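Local coordinates for putative glycoside hydrolase (Parabacteroides distasonis ATCC 8503, PDB 3GYC), which probably hydrolyses glycosidic bonds, as a putative glycoside hydrolase of a cellulase-like family built on a TIM barrel, at residues L329-A334 with K364-I369; V343-F348 with S368-S373. All coordinates share one frame; numbering follows the deposited sequence. Where two conformers were deposited one is given.

Contact 1: L329-A334 with K364-I369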
loop_
_atom_site.group_PDB
_atom_site.type_symbol
_atom_site.label_atom_id
_atom_site.label_comp_id
_atom_site.label_asym_id
_atom_site.label_seq_id
_atom_site.Cartn_x
_atom_site.Cartn_y
_atom_site.Cartn_z
ATOM N N LEU A 329 8.358 -14.160 8.487
ATOM C CA LEU A 329 7.381 -15.240 8.468
ATOM C C LEU A 329 6.243 -14.930 7.497
ATOM O O LEU A 329 5.886 -15.765 6.648
ATOM C CB LEU A 329 6.832 -15.508 9.868
ATOM C CG LEU A 329 5.726 -16.547 9.950
ATOM C CD1 LEU A 329 6.251 -17.914 9.531
ATOM C CD2 LEU A 329 5.142 -16.617 11.359
ATOM N N GLY A 330 5.693 -13.722 7.613
ATOM C CA GLY A 330 4.609 -13.274 6.749
ATOM C C GLY A 330 4.995 -13.373 5.289
ATOM O O GLY A 330 4.246 -13.947 4.474
ATOM N N THR A 331 6.176 -12.837 4.964
ATOM C CA THR A 331 6.665 -12.809 3.587
ATOM C C THR A 331 6.779 -14.200 2.970
ATOM O O THR A 331 6.207 -14.450 1.915
ATOM C CB THR A 331 8.035 -12.125 3.483
ATOM O OG1 THR A 331 7.957 -10.805 4.027
ATOM C CG2 THR A 331 8.470 -12.045 2.042
ATOM N N ILE A 332 7.511 -15.082 3.661
ATOM C CA ILE A 332 7.738 -16.454 3.214
ATOM C C ILE A 332 6.424 -17.239 3.094
ATOM O O ILE A 332 6.253 -18.017 2.155
ATOM C CB ILE A 332 8.777 -17.170 4.148
ATOM C CG1 ILE A 332 10.178 -16.545 3.936
ATOM C CG2 ILE A 332 8.828 -18.648 3.864
ATOM C CD1 ILE A 332 11.215 -17.004 4.994
ATOM N N THR A 333 5.495 -17.022 4.021
ATOM C CA THR A 333 4.181 -17.693 4.006
ATOM C C THR A 333 3.352 -17.269 2.793
ATOM O O THR A 333 2.796 -18.121 2.054
ATOM C CB THR A 333 3.361 -17.400 5.315
ATOM O OG1 THR A 333 4.129 -17.756 6.474
ATOM C CG2 THR A 333 2.038 -18.171 5.331
ATOM N N ALA A 334 3.306 -15.955 2.562
ATOM C CA ALA A 334 2.560 -15.410 1.414
ATOM C C ALA A 334 3.171 -15.892 0.087
ATOM O O ALA A 334 2.460 -16.376 -0.800
ATOM C CB ALA A 334 2.532 -13.917 1.450
ATOM N N LYS A 364 17.829 -9.065 1.053
ATOM C CA LYS A 364 18.233 -9.880 -0.090
ATOM C C LYS A 364 17.729 -11.322 -0.012
ATOM O O LYS A 364 17.289 -11.856 -1.034
ATOM C CB LYS A 364 19.743 -9.820 -0.328
ATOM C CG LYS A 364 20.223 -8.515 -0.944
ATOM C CD LYS A 364 21.757 -8.390 -0.977
ATOM C CE LYS A 364 22.453 -9.465 -1.830
ATOM N N ARG A 365 17.785 -11.946 1.173
ATOM C CA ARG A 365 17.248 -13.315 1.327
ATOM C C ARG A 365 15.723 -13.366 1.011
ATOM O O ARG A 365 15.261 -14.248 0.303
ATOM C CB ARG A 365 17.470 -13.850 2.727
ATOM C CG ARG A 365 18.896 -14.165 3.064
ATOM C CD ARG A 365 19.024 -14.954 4.399
ATOM N NE ARG A 365 18.614 -14.202 5.593
ATOM C CZ ARG A 365 19.397 -13.344 6.258
ATOM N NH1 ARG A 365 20.625 -13.066 5.830
ATOM N NH2 ARG A 365 18.948 -12.718 7.335
ATOM N N LEU A 366 14.965 -12.406 1.530
ATOM C CA LEU A 366 13.511 -12.376 1.331
ATOM C C LEU A 366 13.092 -11.982 -0.066
ATOM O O LEU A 366 12.153 -12.577 -0.628
ATOM C CB LEU A 366 12.824 -11.470 2.362
ATOM C CG LEU A 366 12.801 -11.955 3.808
ATOM C CD1 LEU A 366 12.223 -10.881 4.773
ATOM C CD2 LEU A 366 12.033 -13.310 3.945
ATOM N N THR A 367 13.762 -10.972 -0.637
ATOM C CA THR A 367 13.433 -10.582 -2.009
ATOM C C THR A 367 13.816 -11.696 -2.970
ATOM O O THR A 367 13.110 -11.898 -3.967
ATOM C CB THR A 367 13.999 -9.228 -2.421
ATOM O OG1 THR A 367 15.422 -9.252 -2.336
ATOM C CG2 THR A 367 13.405 -8.139 -1.514
ATOM N N SER A 368 14.884 -12.443 -2.678
ATOM C CA SER A 368 15.243 -13.593 -3.512
ATOM C C SER A 368 14.085 -14.612 -3.484
ATOM O O SER A 368 13.672 -15.124 -4.511
ATOM C CB SER A 368 16.536 -14.264 -3.040
ATOM O OG SER A 368 16.974 -15.248 -3.978
ATOM N N ILE A 369 13.566 -14.902 -2.306
ATOM C CA ILE A 369 12.466 -15.855 -2.190
ATOM C C ILE A 369 11.219 -15.386 -2.953
ATOM O O ILE A 369 10.575 -16.171 -3.678
ATOM C CB ILE A 369 12.118 -16.104 -0.716
ATOM C CG1 ILE A 369 13.190 -16.987 -0.044
ATOM C CG2 ILE A 369 10.735 -16.775 -0.589
ATOM C CD1 ILE A 369 13.228 -16.838 1.495
#
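Around Thr331 and Ile332 on one side and Leu366 and Ile369 on the other, the two helical segments run almost side by side in the same direction, 16° apart with their axes 10.0 Å from each other. The CA atoms of Thr331 and Leu366 come within 7.2 Å. Ile332 and Leu366 carry most of the contact. In Ile332, CG1 lies beside the backbone N, opposite the carbonyl carbon (chi1 -69°), and the extended end carries CD1 across to the other helix. There CG1 of Ile332 meets CD2 of Leu366 at 3.7 Å, the two side chains running nearly perpendicular. The segments belong to helices 321-337 and 360-371, which precede and follow strand 340-343 in the TIM barrel, so the contact joins two neighbouring helices of the layer outside the strands. Deeper in, Thr331 offers carbon rather than oxygen: its CB stands 4.2 Å from Leu366 CD2, while OG1 is hydrogen-bonded to Cys327 O in its own helix. On the more open side of the contact, Ile332 turns to Ile369 at an oblique angle, with Ile332 CG1 3.9 Å from Ile369 CD1 and the two CD1 methyls of Ile332 and Ile369 4.0 Å apart.

Contact 2: V343-F348 with S368-S373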
loop_
_atom_site.group_PDB
_atom_site.type_symbol
_atom_site.label_atom_id
_atom_site.label_comp_id
_atom_site.label_asym_id
_atom_site.label_seq_id
_atom_site.Cartn_x
_atom_site.Cartn_y
_atom_site.Cartn_z
ATOM N N VAL A 343 4.782 -8.827 -3.409
ATOM C CA VAL A 343 4.907 -9.064 -1.988
ATOM C C VAL A 343 5.887 -8.096 -1.348
ATOM O O VAL A 343 6.931 -7.906 -1.891
ATOM C CB VAL A 343 5.395 -10.504 -1.726
ATOM C CG1 VAL A 343 5.381 -10.791 -0.212
ATOM C CG2 VAL A 343 4.563 -11.499 -2.490
ATOM N N ALA A 344 5.484 -7.419 -0.246
ATOM C CA ALA A 344 6.331 -6.532 0.530
ATOM C C ALA A 344 6.786 -7.333 1.753
ATOM O O ALA A 344 6.107 -8.275 2.161
ATOM C CB ALA A 344 5.573 -5.305 0.989
ATOM N N THR A 345 7.933 -6.970 2.296
ATOM C CA THR A 345 8.462 -7.589 3.508
ATOM C C THR A 345 7.892 -6.838 4.698
ATOM O O THR A 345 7.705 -7.433 5.763
ATOM C CB THR A 345 9.996 -7.555 3.537
ATOM O OG1 THR A 345 10.429 -6.198 3.407
ATOM C CG2 THR A 345 10.576 -8.437 2.416
ATOM N N SER A 346 7.608 -5.544 4.523
ATOM C CA SER A 346 6.903 -4.750 5.554
ATOM C C SER A 346 6.539 -3.361 5.067
ATOM O O SER A 346 7.078 -2.925 4.049
ATOM C CB SER A 346 7.761 -4.593 6.820
ATOM O OG SER A 346 8.738 -3.581 6.682
ATOM N N ASN A 347 5.703 -2.637 5.834
ATOM C CA ASN A 347 5.415 -1.236 5.553
ATOM C C ASN A 347 6.446 -0.260 6.195
ATOM O O ASN A 347 6.142 0.908 6.348
ATOM C CB ASN A 347 3.956 -0.804 5.860
ATOM C CG ASN A 347 3.510 -1.058 7.325
ATOM O OD1 ASN A 347 3.573 -2.136 7.778
ATOM N ND2 ASN A 347 2.976 -0.060 7.994
ATOM N N PHE A 348 7.650 -0.757 6.535
ATOM C CA PHE A 348 8.731 0.052 7.096
ATOM C C PHE A 348 9.944 -0.059 6.182
ATOM O O PHE A 348 11.067 0.191 6.606
ATOM C CB PHE A 348 9.069 -0.409 8.529
ATOM C CG PHE A 348 7.857 -0.529 9.397
ATOM C CD1 PHE A 348 7.125 0.584 9.729
ATOM C CD2 PHE A 348 7.418 -1.751 9.863
ATOM C CE1 PHE A 348 5.973 0.474 10.485
ATOM C CE2 PHE A 348 6.267 -1.867 10.602
ATOM C CZ PHE A 348 5.558 -0.739 10.937
ATOM N N SER A 368 14.884 -12.443 -2.678
ATOM C CA SER A 368 15.243 -13.593 -3.512
ATOM C C SER A 368 14.085 -14.612 -3.484
ATOM O O SER A 368 13.672 -15.124 -4.511
ATOM C CB SER A 368 16.536 -14.264 -3.040
ATOM O OG SER A 368 16.974 -15.248 -3.978
ATOM N N ILE A 369 13.566 -14.902 -2.306
ATOM C CA ILE A 369 12.466 -15.855 -2.190
ATOM C C ILE A 369 11.219 -15.386 -2.953
ATOM O O ILE A 369 10.575 -16.171 -3.678
ATOM C CB ILE A 369 12.118 -16.104 -0.716
ATOM C CG1 ILE A 369 13.190 -16.987 -0.044
ATOM C CG2 ILE A 369 10.735 -16.775 -0.589
ATOM C CD1 ILE A 369 13.228 -16.838 1.495
ATOM N N ILE A 370 10.893 -14.102 -2.804
ATOM C CA ILE A 370 9.712 -13.530 -3.428
ATOM C C ILE A 370 9.816 -13.630 -4.942
ATOM O O ILE A 370 8.912 -14.139 -5.604
ATOM C CB ILE A 370 9.545 -12.065 -3.086
ATOM C CG1 ILE A 370 9.100 -11.874 -1.641
ATOM C CG2 ILE A 370 8.514 -11.415 -4.051
ATOM C CD1 ILE A 370 9.393 -10.440 -1.124
ATOM N N ARG A 371 10.946 -13.168 -5.475
ATOM C CA ARG A 371 11.122 -13.110 -6.924
ATOM C C ARG A 371 11.332 -14.464 -7.630
ATOM O O ARG A 371 11.226 -14.545 -8.842
ATOM C CB ARG A 371 12.219 -12.110 -7.262
ATOM C CG ARG A 371 11.784 -10.691 -6.865
ATOM C CD ARG A 371 12.927 -9.720 -6.922
ATOM N NE ARG A 371 13.534 -9.688 -8.240
ATOM C CZ ARG A 371 14.478 -8.828 -8.611
ATOM N NH1 ARG A 371 14.945 -7.897 -7.772
ATOM N NH2 ARG A 371 14.943 -8.883 -9.847
ATOM N N SER A 372 11.577 -15.507 -6.865
ATOM C CA SER A 372 11.730 -16.849 -7.413
ATOM C C SER A 372 10.527 -17.726 -7.018
ATOM O O SER A 372 10.552 -18.908 -7.256
ATOM C CB SER A 372 13.026 -17.476 -6.916
ATOM O OG SER A 372 12.927 -17.691 -5.529
ATOM N N SER A 373 9.487 -17.162 -6.408
ATOM C CA SER A 373 8.308 -17.958 -6.093
ATOM C C SER A 373 7.440 -18.169 -7.354
ATOM O O SER A 373 7.136 -17.232 -8.063
ATOM C CB SER A 373 7.500 -17.321 -4.971
ATOM O OG SER A 373 8.252 -17.312 -3.769
#
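Ile370 sets CG1 opposite its carbonyl carbon (chi1 -73°) and Val343 sets CG1 opposite its backbone N (chi1 -174°), which brings the branches of both into contact. This is packing within a beta/alpha unit of the TIM barrel: the end of strand 340-343 and its following loop meet the last turn of helix 360-371, with the CA atoms of Val343 and Ile370 6.7 Å apart. Ile370 grips Val343 with both branches, since CG1 and CG2 of Ile370 each lie 4.0 Å from Val343 CB. Farther out, CD1 of Ile370 packs against the carbonyl of Val343, 3.6 Å from its O, and at 4.2 Å from CG2 of Thr345, whose OG1 is hydrogen-bonded to Tyr51 OH. Replacing Ile370 with an alanine takes away CG1, CG2 and CD1 and would probably open a gap between helix and strand, leaving Val343 CB and Thr345 CG2 without this neighbour. Beyond Ile370, two serine hydroxyls bond back to helix carbonyls: Ser373 OG donates to Ile369 O at 2.6 Å and Ser372 OG to Ser368 O at 2.9 Å. In the loop segment, Ser346 forms an ST turn, its OG accepting from Phe348 N at 3.0 Å with an N-H...O angle of 157°.

Overall arrangement
Contacts 1 and 2 have centres about 5 Å apart and share helix 360-371, whose Leu366 and Ile369 look to helix 321-337 while Ile370 looks to the strand end. Their apolar groups merge: Thr331 CG2 lies 3.7 Å from Ile370 CD1, and Leu366 CD1 lies 3.8 Å from Thr345 CG2. Thr331 OG1 also packs 3.3 Å from Thr345 CA. Contact 2, centred about 14 Å from the centre of the chain against about 17 Å for contact 1, is the more deeply buried. If the active site lies, as in other TIM-barrel glycoside hydrolases, at the C-terminal ends of the strands, the loop after Val343 sets out on that side.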